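Local coordinates for protein 3-oxosteroid 1-dehydrogenase (Sterolibacterium denitrificans, PDB 7P18) that probably oxidises 3-oxosteroids to 3-oxo-Delta(1)-steroids, using FAD as cofactor and passing the electrons on to an acceptor, at residues Ala83-Leu87 with Leu503-Asp507; Phe146-Ala152 with Arg206-Asn210; Val323-His327 with Met489-Ala493; Asn444-Ala448 with Leu478-Gly482. All blocks are in the same frame, centred on the assembly; numbering follows the deposited sequence.

Interaction 1: residues Ala83-Leu87 with Leu503-Asp507; sequences AEDRL and LTDKD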
loop_
_atom_site.group_PDB
_atom_site.type_symbol
_atom_site.label_atom_id
_atom_site.label_comp_id
_atom_site.label_asym_id
_atom_site.label_seq_id
_atom_site.Cartn_x
_atom_site.Cartn_y
_atom_site.Cartn_z
ATOM N N ALA A 83 -11.022 -13.065 -14.280
ATOM C CA ALA A 83 -12.014 -14.170 -14.294
ATOM C C ALA A 83 -13.087 -13.885 -13.237
ATOM O O ALA A 83 -12.763 -13.616 -12.076
ATOM C CB ALA A 83 -11.342 -15.497 -14.073
ATOM N N GLU A 84 -14.357 -13.954 -13.610
ATOM C CA GLU A 84 -15.426 -13.601 -12.647
ATOM C C GLU A 84 -15.344 -14.488 -11.403
ATOM O O GLU A 84 -15.659 -14.001 -10.295
ATOM C CB GLU A 84 -16.805 -13.635 -13.315
ATOM C CG GLU A 84 -17.911 -13.187 -12.378
ATOM C CD GLU A 84 -19.311 -13.379 -12.940
ATOM O OE1 GLU A 84 -19.738 -14.558 -13.039
ATOM O OE2 GLU A 84 -19.952 -12.377 -13.264
ATOM N N ASP A 85 -14.969 -15.759 -11.530
ATOM C CA ASP A 85 -14.957 -16.676 -10.365
ATOM C C ASP A 85 -13.932 -16.195 -9.330
ATOM O O ASP A 85 -14.109 -16.499 -8.144
ATOM C CB ASP A 85 -14.768 -18.144 -10.743
ATOM C CG ASP A 85 -13.459 -18.536 -11.385
ATOM O OD1 ASP A 85 -12.659 -17.630 -11.713
ATOM O OD2 ASP A 85 -13.243 -19.769 -11.584
ATOM N N ARG A 86 -12.886 -15.489 -9.736
ATOM C CA ARG A 86 -11.933 -14.896 -8.767
ATOM C C ARG A 86 -12.602 -13.739 -8.018
ATOM O O ARG A 86 -12.312 -13.571 -6.850
ATOM C CB ARG A 86 -10.691 -14.366 -9.487
ATOM C CG ARG A 86 -9.817 -15.445 -10.100
ATOM C CD ARG A 86 -8.675 -14.852 -10.880
ATOM N NE ARG A 86 -7.760 -14.159 -9.968
ATOM C CZ ARG A 86 -6.859 -13.234 -10.350
ATOM N NH1 ARG A 86 -6.753 -12.849 -11.611
ATOM N NH2 ARG A 86 -6.099 -12.667 -9.425
ATOM N N LEU A 87 -13.385 -12.907 -8.687
ATOM C CA LEU A 87 -14.154 -11.828 -8.019
ATOM C C LEU A 87 -15.153 -12.442 -7.028
ATOM O O LEU A 87 -15.240 -11.934 -5.878
ATOM C CB LEU A 87 -14.905 -10.979 -9.036
ATOM C CG LEU A 87 -14.060 -10.330 -10.139
ATOM C CD1 LEU A 87 -14.960 -9.501 -11.019
ATOM C CD2 LEU A 87 -12.977 -9.472 -9.560
ATOM N N LEU A 503 -0.356 -15.443 -12.985
ATOM C CA LEU A 503 -1.812 -15.647 -13.126
ATOM C C LEU A 503 -2.213 -16.774 -12.186
ATOM O O LEU A 503 -1.526 -17.833 -12.140
ATOM C CB LEU A 503 -2.163 -15.964 -14.579
ATOM C CG LEU A 503 -3.652 -16.157 -14.831
ATOM C CD1 LEU A 503 -4.431 -14.896 -14.520
ATOM C CD2 LEU A 503 -3.876 -16.614 -16.262
ATOM N N THR A 504 -3.266 -16.562 -11.415
ATOM C CA THR A 504 -3.840 -17.576 -10.528
ATOM C C THR A 504 -5.331 -17.757 -10.826
ATOM O O THR A 504 -5.950 -16.881 -11.487
ATOM C CB THR A 504 -3.653 -17.214 -9.041
ATOM O OG1 THR A 504 -4.310 -15.962 -8.750
ATOM C CG2 THR A 504 -2.178 -17.131 -8.715
ATOM N N ASP A 505 -5.883 -18.818 -10.264
ATOM C CA ASP A 505 -7.332 -19.122 -10.258
ATOM C C ASP A 505 -7.898 -18.669 -8.917
ATOM O O ASP A 505 -7.178 -18.031 -8.113
ATOM C CB ASP A 505 -7.614 -20.594 -10.572
ATOM C CG ASP A 505 -7.198 -21.581 -9.499
ATOM O OD1 ASP A 505 -6.867 -21.138 -8.366
ATOM O OD2 ASP A 505 -7.232 -22.816 -9.788
ATOM N N LYS A 506 -9.172 -18.997 -8.685
ATOM C CA LYS A 506 -9.954 -18.544 -7.514
ATOM C C LYS A 506 -9.393 -19.098 -6.210
ATOM O O LYS A 506 -9.737 -18.574 -5.161
ATOM C CB LYS A 506 -11.417 -18.959 -7.696
ATOM C CG LYS A 506 -11.630 -20.461 -7.668
ATOM C CD LYS A 506 -13.071 -20.874 -7.682
ATOM C CE LYS A 506 -13.188 -22.380 -7.695
ATOM N NZ LYS A 506 -14.580 -22.736 -8.009
ATOM N N ASP A 507 -8.565 -20.128 -6.262
ATOM C CA ASP A 507 -7.988 -20.777 -5.067
ATOM C C ASP A 507 -6.481 -20.479 -4.974
ATOM O O ASP A 507 -5.766 -21.175 -4.227
ATOM C CB ASP A 507 -8.297 -22.272 -5.097
ATOM C CG ASP A 507 -9.785 -22.540 -4.923
ATOM O OD1 ASP A 507 -10.347 -22.012 -3.960
ATOM O OD2 ASP A 507 -10.358 -23.237 -5.783
HETATM O O HOH W 1 -6.786 -15.199 -7.498
#
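The first turn of helix 84-104 meets an Asx turn in the loop between strands 486-502 and 509-511, Arg86 lying across Thr504 while Lys506 leans on Asp85. Arg86 carries most of the contact, for its long chain can serve both apolar and polar needs. Its CG passes 3.9 Å from Lys506 N and its CD 3.5 Å from Thr504 O; a bend at chi3 (66°) then turns the guanidinium so that this carbonyl oxygen lies over one face. Since the N-H groups lie in the plane, the link between the segments runs instead through a water, which accepts from Arg86 NE at 2.9 Å and donates to Asp505 O at 2.9 Å. Arg86 NH2 is held by Ala529 O. A leucine here would probably break this water bridge between the segments and leave Ala529 O without this partner. Lys506 sets CB 3.7 Å from Asp85 O, then runs out extended, crossing the Asp85 side chain at about a right angle; NZ stops 4.8 Å from Asp85 OD2, so any attraction is loose. Asp505 suits the turn because its short carboxylate reaches forward: OD1 takes the N-H of Asp507 from above the carboxylate plane, at 2.9 Å.

Interaction 2: residues Phe146-Ala152 with Arg206-Asn210; sequences FANLRMA and RGLGN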
loop_
_atom_site.group_PDB
_atom_site.type_symbol
_atom_site.label_atom_id
_atom_site.label_comp_id
_atom_site.label_asym_id
_atom_site.label_seq_id
_atom_site.Cartn_x
_atom_site.Cartn_y
_atom_site.Cartn_z
ATOM N N PHE A 146 10.282 -8.805 18.634
ATOM C CA PHE A 146 10.117 -7.370 18.333
ATOM C C PHE A 146 11.357 -6.852 17.596
ATOM O O PHE A 146 11.208 -6.044 16.655
ATOM C CB PHE A 146 9.803 -6.561 19.588
ATOM C CG PHE A 146 9.684 -5.088 19.307
ATOM C CD1 PHE A 146 8.707 -4.619 18.441
ATOM C CD2 PHE A 146 10.582 -4.177 19.861
ATOM C CE1 PHE A 146 8.590 -3.273 18.163
ATOM C CE2 PHE A 146 10.499 -2.834 19.533
ATOM C CZ PHE A 146 9.482 -2.381 18.725
ATOM N N ALA A 147 12.547 -7.360 17.932
ATOM C CA ALA A 147 13.827 -6.881 17.354
ATOM C C ALA A 147 13.844 -7.091 15.835
ATOM O O ALA A 147 14.562 -6.355 15.156
ATOM C CB ALA A 147 15.000 -7.587 18.016
ATOM N N ASN A 148 13.067 -8.054 15.321
ATOM C CA ASN A 148 13.097 -8.471 13.893
ATOM C C ASN A 148 11.894 -7.947 13.091
ATOM O O ASN A 148 11.824 -8.263 11.879
ATOM C CB ASN A 148 13.215 -9.992 13.818
ATOM C CG ASN A 148 14.498 -10.491 14.451
ATOM O OD1 ASN A 148 15.566 -9.905 14.232
ATOM N ND2 ASN A 148 14.390 -11.587 15.194
ATOM N N LEU A 149 11.018 -7.138 13.692
ATOM C CA LEU A 149 9.901 -6.463 12.970
ATOM C C LEU A 149 10.478 -5.384 12.049
ATOM O O LEU A 149 11.297 -4.533 12.528
ATOM C CB LEU A 149 8.922 -5.868 13.985
ATOM C CG LEU A 149 7.796 -4.979 13.440
ATOM C CD1 LEU A 149 6.857 -5.744 12.517
ATOM C CD2 LEU A 149 7.000 -4.381 14.583
ATOM N N ARG A 150 10.072 -5.384 10.781
ATOM C CA ARG A 150 10.342 -4.235 9.872
ATOM C C ARG A 150 9.593 -3.028 10.422
ATOM O O ARG A 150 8.352 -3.126 10.562
ATOM C CB ARG A 150 9.949 -4.523 8.419
ATOM C CG ARG A 150 10.335 -3.398 7.465
ATOM C CD ARG A 150 10.305 -3.831 6.011
ATOM N NE ARG A 150 11.242 -4.923 5.764
ATOM C CZ ARG A 150 12.556 -4.747 5.554
ATOM N NH1 ARG A 150 13.068 -3.523 5.587
ATOM N NH2 ARG A 150 13.356 -5.783 5.364
ATOM N N MET A 151 10.284 -1.944 10.796
ATOM C CA MET A 151 9.651 -0.884 11.619
ATOM C C MET A 151 8.956 0.134 10.725
ATOM O O MET A 151 9.418 0.406 9.592
ATOM C CB MET A 151 10.658 -0.197 12.544
ATOM C CG MET A 151 11.262 -1.146 13.554
ATOM S SD MET A 151 10.127 -1.904 14.741
ATOM C CE MET A 151 9.371 -0.455 15.450
ATOM N N ALA A 152 7.861 0.672 11.232
ATOM C CA ALA A 152 7.046 1.718 10.588
ATOM C C ALA A 152 7.954 2.894 10.214
ATOM O O ALA A 152 8.848 3.264 11.009
ATOM C CB ALA A 152 5.915 2.146 11.501
ATOM N N ARG A 206 1.881 -0.586 18.413
ATOM C CA ARG A 206 2.057 -0.451 16.949
ATOM C C ARG A 206 0.682 -0.222 16.308
ATOM O O ARG A 206 -0.320 -0.771 16.775
ATOM C CB ARG A 206 2.782 -1.696 16.425
ATOM C CG ARG A 206 4.019 -2.140 17.198
ATOM C CD ARG A 206 5.038 -1.042 17.429
ATOM N NE ARG A 206 5.488 -0.381 16.222
ATOM C CZ ARG A 206 6.048 0.829 16.153
ATOM N NH1 ARG A 206 6.244 1.566 17.235
ATOM N NH2 ARG A 206 6.412 1.315 14.981
ATOM N N GLY A 207 0.668 0.574 15.251
ATOM C CA GLY A 207 -0.519 0.907 14.450
ATOM C C GLY A 207 -0.343 0.542 12.994
ATOM O O GLY A 207 0.788 0.190 12.576
ATOM N N LEU A 208 -1.436 0.605 12.245
ATOM C CA LEU A 208 -1.434 0.514 10.769
ATOM C C LEU A 208 -0.778 -0.802 10.368
ATOM O O LEU A 208 -1.056 -1.804 11.030
ATOM C CB LEU A 208 -0.707 1.735 10.209
ATOM C CG LEU A 208 -1.240 3.075 10.699
ATOM C CD1 LEU A 208 -0.419 4.213 10.093
ATOM C CD2 LEU A 208 -2.717 3.264 10.386
ATOM N N GLY A 209 0.046 -0.814 9.317
ATOM C CA GLY A 209 0.668 -2.056 8.824
ATOM C C GLY A 209 1.589 -2.649 9.852
ATOM O O GLY A 209 1.851 -3.849 9.822
ATOM N N ASN A 210 2.137 -1.836 10.755
ATOM C CA ASN A 210 3.042 -2.364 11.808
ATOM C C ASN A 210 2.220 -3.173 12.816
ATOM O O ASN A 210 2.709 -4.217 13.301
ATOM C CB ASN A 210 3.833 -1.213 12.442
ATOM C CG ASN A 210 5.334 -1.435 12.416
ATOM O OD1 ASN A 210 5.992 -1.107 13.382
ATOM N ND2 ASN A 210 5.879 -1.971 11.337
HETATM O O HOH W 2 8.608 2.706 13.723
#
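Met151 and Ala152 pack against the Arg206 guanidinium near the cofactor of the FAD-binding domain, where the loop after strand 131-138 passes strand 205-206 and the start of helix 208-222. Met151 crosses Arg206 at about a right angle. Bends at chi2 (-63°) and chi3 (-55°) curl its chain back, placing CE over one face of the guanidinium, 3.5 Å from Arg206 NH2, offset toward the rim. Ala152 CB comes up at the edge instead, which suits a small methyl. Near that plane lies the carbonyl of Asn210, whose OD1 is gripped side-on by two nitrogens: Arg206 NE, 3.0 Å from OD1, meets it on a lone pair in the carbonyl plane, while Arg206 NH2, 2.9 Å from OD1, is tilted 34° from it. With its oxygen so fixed, the amide of Asn210 presents ND2 to the loop and donates within its own plane to Arg150 O at 2.8 Å; ND2 also donates to Ala47 O. A leucine in its place would probably leave Arg150 O without this donor and the guanidinium freer to turn, although Arg206 NH1 would keep Asp203 O. The Arg150 side chain leads away, hydrogen-bonded to Ser39, and comes within about 5 Å of the FAD. Leu149 CD2 rests 3.6 Å from Asn210 OD1, and Ala152 N adds a weak bond to that oxygen at 3.4 Å.

Interaction 3: residues Val323-His327 with Met489-Ala493; sequences VPSIH and MRVDA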
loop_
_atom_site.group_PDB
_atom_site.type_symbol
_atom_site.label_atom_id
_atom_site.label_comp_id
_atom_site.label_asym_id
_atom_site.label_seq_id
_atom_site.Cartn_x
_atom_site.Cartn_y
_atom_site.Cartn_z
ATOM N N VAL A 323 2.021 5.530 -6.866
ATOM C CA VAL A 323 1.760 6.638 -5.905
ATOM C C VAL A 323 2.693 7.788 -6.283
ATOM O O VAL A 323 3.877 7.553 -6.527
ATOM C CB VAL A 323 1.904 6.187 -4.442
ATOM C CG1 VAL A 323 3.316 5.808 -4.016
ATOM C CG2 VAL A 323 1.325 7.191 -3.460
ATOM N N PRO A 324 2.238 9.059 -6.266
ATOM C CA PRO A 324 3.163 10.191 -6.356
ATOM C C PRO A 324 4.095 10.094 -5.149
ATOM O O PRO A 324 3.637 9.870 -4.066
ATOM C CB PRO A 324 2.273 11.453 -6.312
ATOM C CG PRO A 324 0.961 10.977 -5.738
ATOM C CD PRO A 324 0.845 9.511 -6.155
ATOM N N SER A 325 5.414 10.249 -5.353
ATOM C CA SER A 325 6.385 10.041 -4.250
ATOM C C SER A 325 7.440 11.159 -4.237
ATOM O O SER A 325 7.671 11.792 -5.287
ATOM C CB SER A 325 7.056 8.683 -4.300
ATOM O OG SER A 325 7.996 8.666 -5.365
ATOM N N ILE A 326 8.053 11.323 -3.068
ATOM C CA ILE A 326 8.984 12.446 -2.721
ATOM C C ILE A 326 10.312 11.865 -2.224
ATOM O O ILE A 326 10.331 11.095 -1.221
ATOM C CB ILE A 326 8.378 13.337 -1.617
ATOM C CG1 ILE A 326 7.016 13.915 -2.003
ATOM C CG2 ILE A 326 9.351 14.439 -1.185
ATOM C CD1 ILE A 326 7.011 14.752 -3.227
ATOM N N HIS A 327 11.394 12.346 -2.821
ATOM C CA HIS A 327 12.773 12.005 -2.418
ATOM C C HIS A 327 13.037 12.707 -1.078
ATOM O O HIS A 327 12.737 13.935 -0.964
ATOM C CB HIS A 327 13.771 12.442 -3.475
ATOM C CG HIS A 327 15.168 12.449 -2.969
ATOM N ND1 HIS A 327 15.872 11.295 -2.722
ATOM C CD2 HIS A 327 15.962 13.478 -2.614
ATOM C CE1 HIS A 327 17.046 11.617 -2.220
ATOM N NE2 HIS A 327 17.127 12.947 -2.145
ATOM N N MET A 489 7.293 21.039 -4.756
ATOM C CA MET A 489 7.824 19.703 -4.437
ATOM C C MET A 489 7.759 18.865 -5.726
ATOM O O MET A 489 6.888 19.097 -6.595
ATOM C CB MET A 489 7.059 19.062 -3.284
ATOM C CG MET A 489 7.268 19.843 -1.991
ATOM S SD MET A 489 6.290 19.207 -0.612
ATOM C CE MET A 489 7.216 17.738 -0.161
ATOM N N ARG A 490 8.779 18.050 -5.901
ATOM C CA ARG A 490 8.938 17.179 -7.079
ATOM C C ARG A 490 8.185 15.873 -6.819
ATOM O O ARG A 490 8.595 15.111 -5.933
ATOM C CB ARG A 490 10.423 16.915 -7.336
ATOM C CG ARG A 490 10.668 15.976 -8.516
ATOM C CD ARG A 490 12.127 15.521 -8.617
ATOM N NE ARG A 490 12.721 15.287 -7.315
ATOM C CZ ARG A 490 13.894 15.770 -6.891
ATOM N NH1 ARG A 490 14.735 16.344 -7.740
ATOM N NH2 ARG A 490 14.235 15.600 -5.622
ATOM N N VAL A 491 7.155 15.635 -7.602
ATOM C CA VAL A 491 6.322 14.412 -7.496
ATOM C C VAL A 491 6.803 13.392 -8.549
ATOM O O VAL A 491 6.551 13.555 -9.767
ATOM C CB VAL A 491 4.837 14.783 -7.618
ATOM C CG1 VAL A 491 4.026 13.548 -7.576
ATOM C CG2 VAL A 491 4.393 15.685 -6.467
ATOM N N ASP A 492 7.445 12.351 -8.070
ATOM C CA ASP A 492 7.916 11.248 -8.940
ATOM C C ASP A 492 6.775 10.256 -9.186
ATOM O O ASP A 492 5.849 10.156 -8.328
ATOM C CB ASP A 492 9.119 10.564 -8.294
ATOM C CG ASP A 492 10.410 11.355 -8.467
ATOM O OD1 ASP A 492 10.637 11.805 -9.581
ATOM O OD2 ASP A 492 11.145 11.507 -7.455
ATOM N N ALA A 493 6.820 9.529 -10.294
ATOM C CA ALA A 493 5.850 8.416 -10.537
ATOM C C ALA A 493 6.295 7.229 -9.705
ATOM O O ALA A 493 6.951 6.322 -10.277
ATOM C CB ALA A 493 5.800 8.077 -12.017
HETATM O O HOH W 3 10.878 13.637 -5.561
HETATM O O HOH W 4 12.324 15.568 -3.116
#
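Ser325 and Asp492 form an antiparallel hydrogen-bonded pair that joins strand 320-326 to strand 486-502. Asp492 N donates to Ser325 O at 2.8 Å, nearly straight, and Ser325 N to Asp492 O at 3.0 Å. Next to them Pro324 faces Ala493 in a non-hydrogen-bonded pair, where the missing N-H of proline costs no bond across this pair; its CA makes a C-H...O contact with Asp492 O at 3.3 Å. On the other flank Ile326 holds CG1 anti to its carbonyl carbon (chi1 -57°), and the turn beyond brings CD1 within 3.2 Å of Arg490 O; CG2 meets Met489 CE at 4.1 Å, the side chains crossing at about a right angle. The strand segments run at 132°, and opposite Arg490 direct bonding gives way to water. One water accepts from His327 N and from Arg490 NE, 3.0 Å away, and lies 2.7 Å from Arg490 O. The His327 and Arg490 side chains point the same way side by side, ring and guanidinium planes 71° apart, and a second water accepts from Arg490 NH2 near His327 O. Farther out, Gln334 NE2 ties Ser325 OG to Asp492 OD2, and Ser325 OG also bonds Trp292 O. Tyr363, part of the steroid pocket, touches Val323 and Pro324. The chemistry shifts along the pair: direct backbone bonds at Ser325 and Asp492, then water bridging the diverging strands at Arg490 and the His327 backbone.

Interaction 4: residues Asn444-Ala448 with Leu478-Gly482; sequences NNQYA and LAPIG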
loop_
_atom_site.group_PDB
_atom_site.type_symbol
_atom_site.label_atom_id
_atom_site.label_comp_id
_atom_site.label_asym_id
_atom_site.label_seq_id
_atom_site.Cartn_x
_atom_site.Cartn_y
_atom_site.Cartn_z
ATOM N N ASN A 444 -7.145 28.542 -10.386
ATOM C CA ASN A 444 -7.355 27.912 -9.061
ATOM C C ASN A 444 -8.115 28.901 -8.170
ATOM O O ASN A 444 -9.075 28.504 -7.472
ATOM C CB ASN A 444 -6.027 27.557 -8.393
ATOM C CG ASN A 444 -6.181 27.112 -6.965
ATOM O OD1 ASN A 444 -6.478 25.939 -6.724
ATOM N ND2 ASN A 444 -5.997 28.024 -6.012
ATOM N N ASN A 445 -7.658 30.155 -8.163
ATOM C CA ASN A 445 -8.216 31.197 -7.265
ATOM C C ASN A 445 -9.690 31.426 -7.631
ATOM O O ASN A 445 -10.508 31.555 -6.697
ATOM C CB ASN A 445 -7.294 32.428 -7.272
ATOM C CG ASN A 445 -5.968 32.137 -6.588
ATOM O OD1 ASN A 445 -5.786 31.052 -6.025
ATOM N ND2 ASN A 445 -5.021 33.066 -6.668
ATOM N N GLN A 446 -10.026 31.433 -8.919
ATOM C CA GLN A 446 -11.434 31.539 -9.380
ATOM C C GLN A 446 -12.217 30.306 -8.917
ATOM O O GLN A 446 -13.338 30.482 -8.396
ATOM C CB GLN A 446 -11.554 31.618 -10.892
ATOM C CG GLN A 446 -10.872 32.818 -11.538
ATOM C CD GLN A 446 -11.024 32.689 -13.037
ATOM O OE1 GLN A 446 -11.934 32.010 -13.510
ATOM N NE2 GLN A 446 -10.143 33.329 -13.798
ATOM N N TYR A 447 -11.653 29.102 -9.095
ATOM C CA TYR A 447 -12.321 27.837 -8.713
ATOM C C TYR A 447 -12.617 27.835 -7.207
ATOM O O TYR A 447 -13.719 27.394 -6.778
ATOM C CB TYR A 447 -11.470 26.625 -9.104
ATOM C CG TYR A 447 -11.192 26.463 -10.575
ATOM C CD1 TYR A 447 -11.995 27.053 -11.544
ATOM C CD2 TYR A 447 -10.148 25.646 -11.012
ATOM C CE1 TYR A 447 -11.738 26.887 -12.898
ATOM C CE2 TYR A 447 -9.878 25.477 -12.364
ATOM C CZ TYR A 447 -10.672 26.097 -13.309
ATOM O OH TYR A 447 -10.420 25.920 -14.633
ATOM N N ALA A 448 -11.650 28.274 -6.394
ATOM C CA ALA A 448 -11.758 28.234 -4.921
ATOM C C ALA A 448 -12.913 29.148 -4.466
ATOM O O ALA A 448 -13.605 28.784 -3.465
ATOM C CB ALA A 448 -10.454 28.595 -4.264
ATOM N N LEU A 478 -10.478 23.056 -2.122
ATOM C CA LEU A 478 -10.027 24.183 -2.977
ATOM C C LEU A 478 -9.821 25.442 -2.108
ATOM O O LEU A 478 -10.758 25.827 -1.369
ATOM C CB LEU A 478 -11.045 24.467 -4.071
ATOM C CG LEU A 478 -11.226 23.398 -5.147
ATOM C CD1 LEU A 478 -12.356 23.787 -6.080
ATOM C CD2 LEU A 478 -9.927 23.172 -5.925
ATOM N N ALA A 479 -8.633 26.049 -2.164
ATOM C CA ALA A 479 -8.359 27.367 -1.514
ATOM C C ALA A 479 -7.462 28.191 -2.420
ATOM O O ALA A 479 -6.734 27.652 -3.263
ATOM C CB ALA A 479 -7.773 27.208 -0.118
ATOM N N PRO A 480 -7.478 29.536 -2.269
ATOM C CA PRO A 480 -6.566 30.396 -3.015
ATOM C C PRO A 480 -5.080 30.132 -2.775
ATOM O O PRO A 480 -4.697 29.717 -1.706
ATOM C CB PRO A 480 -6.881 31.828 -2.498
ATOM C CG PRO A 480 -8.270 31.734 -1.911
ATOM C CD PRO A 480 -8.396 30.309 -1.404
ATOM N N ILE A 481 -4.285 30.417 -3.799
ATOM C CA ILE A 481 -2.801 30.415 -3.749
ATOM C C ILE A 481 -2.369 31.869 -3.985
ATOM O O ILE A 481 -2.583 32.362 -5.109
ATOM C CB ILE A 481 -2.229 29.451 -4.798
ATOM C CG1 ILE A 481 -2.648 28.004 -4.524
ATOM C CG2 ILE A 481 -0.715 29.620 -4.857
ATOM C CD1 ILE A 481 -2.482 27.086 -5.732
ATOM N N GLY A 482 -1.878 32.545 -2.947
ATOM C CA GLY A 482 -1.529 33.979 -3.078
ATOM C C GLY A 482 -0.754 34.577 -1.914
ATOM O O GLY A 482 -0.535 35.802 -1.958
HETATM O O HOH W 5 -6.874 24.545 -4.304
#
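Asn445 treats Ile481 much as a neighbouring strand would, one side-chain amide serving both backbone groups of a single residue. Its OD1 accepts from Ile481 N at 2.8 Å, nearly straight at 169°, while its ND2 donates to Ile481 O at 3.0 Å from above that carbonyl's plane. Asn444, the residue before it on helix 434-450, supports this arrangement. With CG anti to the backbone N (chi1 171°), its amide reaches the loop, and ND2 spends its two protons on Ala479 O, 2.9 Å away, and on Asn445 OD1, 3.0 Å away. Asn445 OD1 therefore holds two donors, which reach it from opposite faces of its plane. A water accepts from Ala479 N and lies 2.8 Å from Asn444 OD1. Beside this polar row Ala448 lets the loop come close: its CB is 3.5 Å from Ala479 C, nearer than a longer side chain would allow. Leu478 puts CD1 4.2 Å from Tyr447 CB, and the hydroxyl of Tyr447 goes to Glu455. Away from the cofactor and steroid sites, the contact fastens the helix to the irregular segment leading into strand 486-502. Being neither helix nor strand, that segment meets its backbone hydrogen-bonding needs at Ala479 and Ile481 with side-chain amides and water.

From the N terminus, interaction 1 opens first and closes last: helix 84-104 waits some 415 residues for the loop after strand 486-502, and the other three contacts all fall within that span. Interaction 2 closes a loop of some 53 residues, bringing the segment after strand 131-138 to strand 205-206 and the start of helix 208-222, before interaction 3 begins. Interaction 3 then joins strand 320-326 to strand 486-502, and inside its loop interaction 4 ties helix 434-450 to the approach to that same strand. No pair crosses. Strand 486-502 and its flanks thus serve three contacts, although the centres of interactions 1 and 4 lie about 46 Å apart.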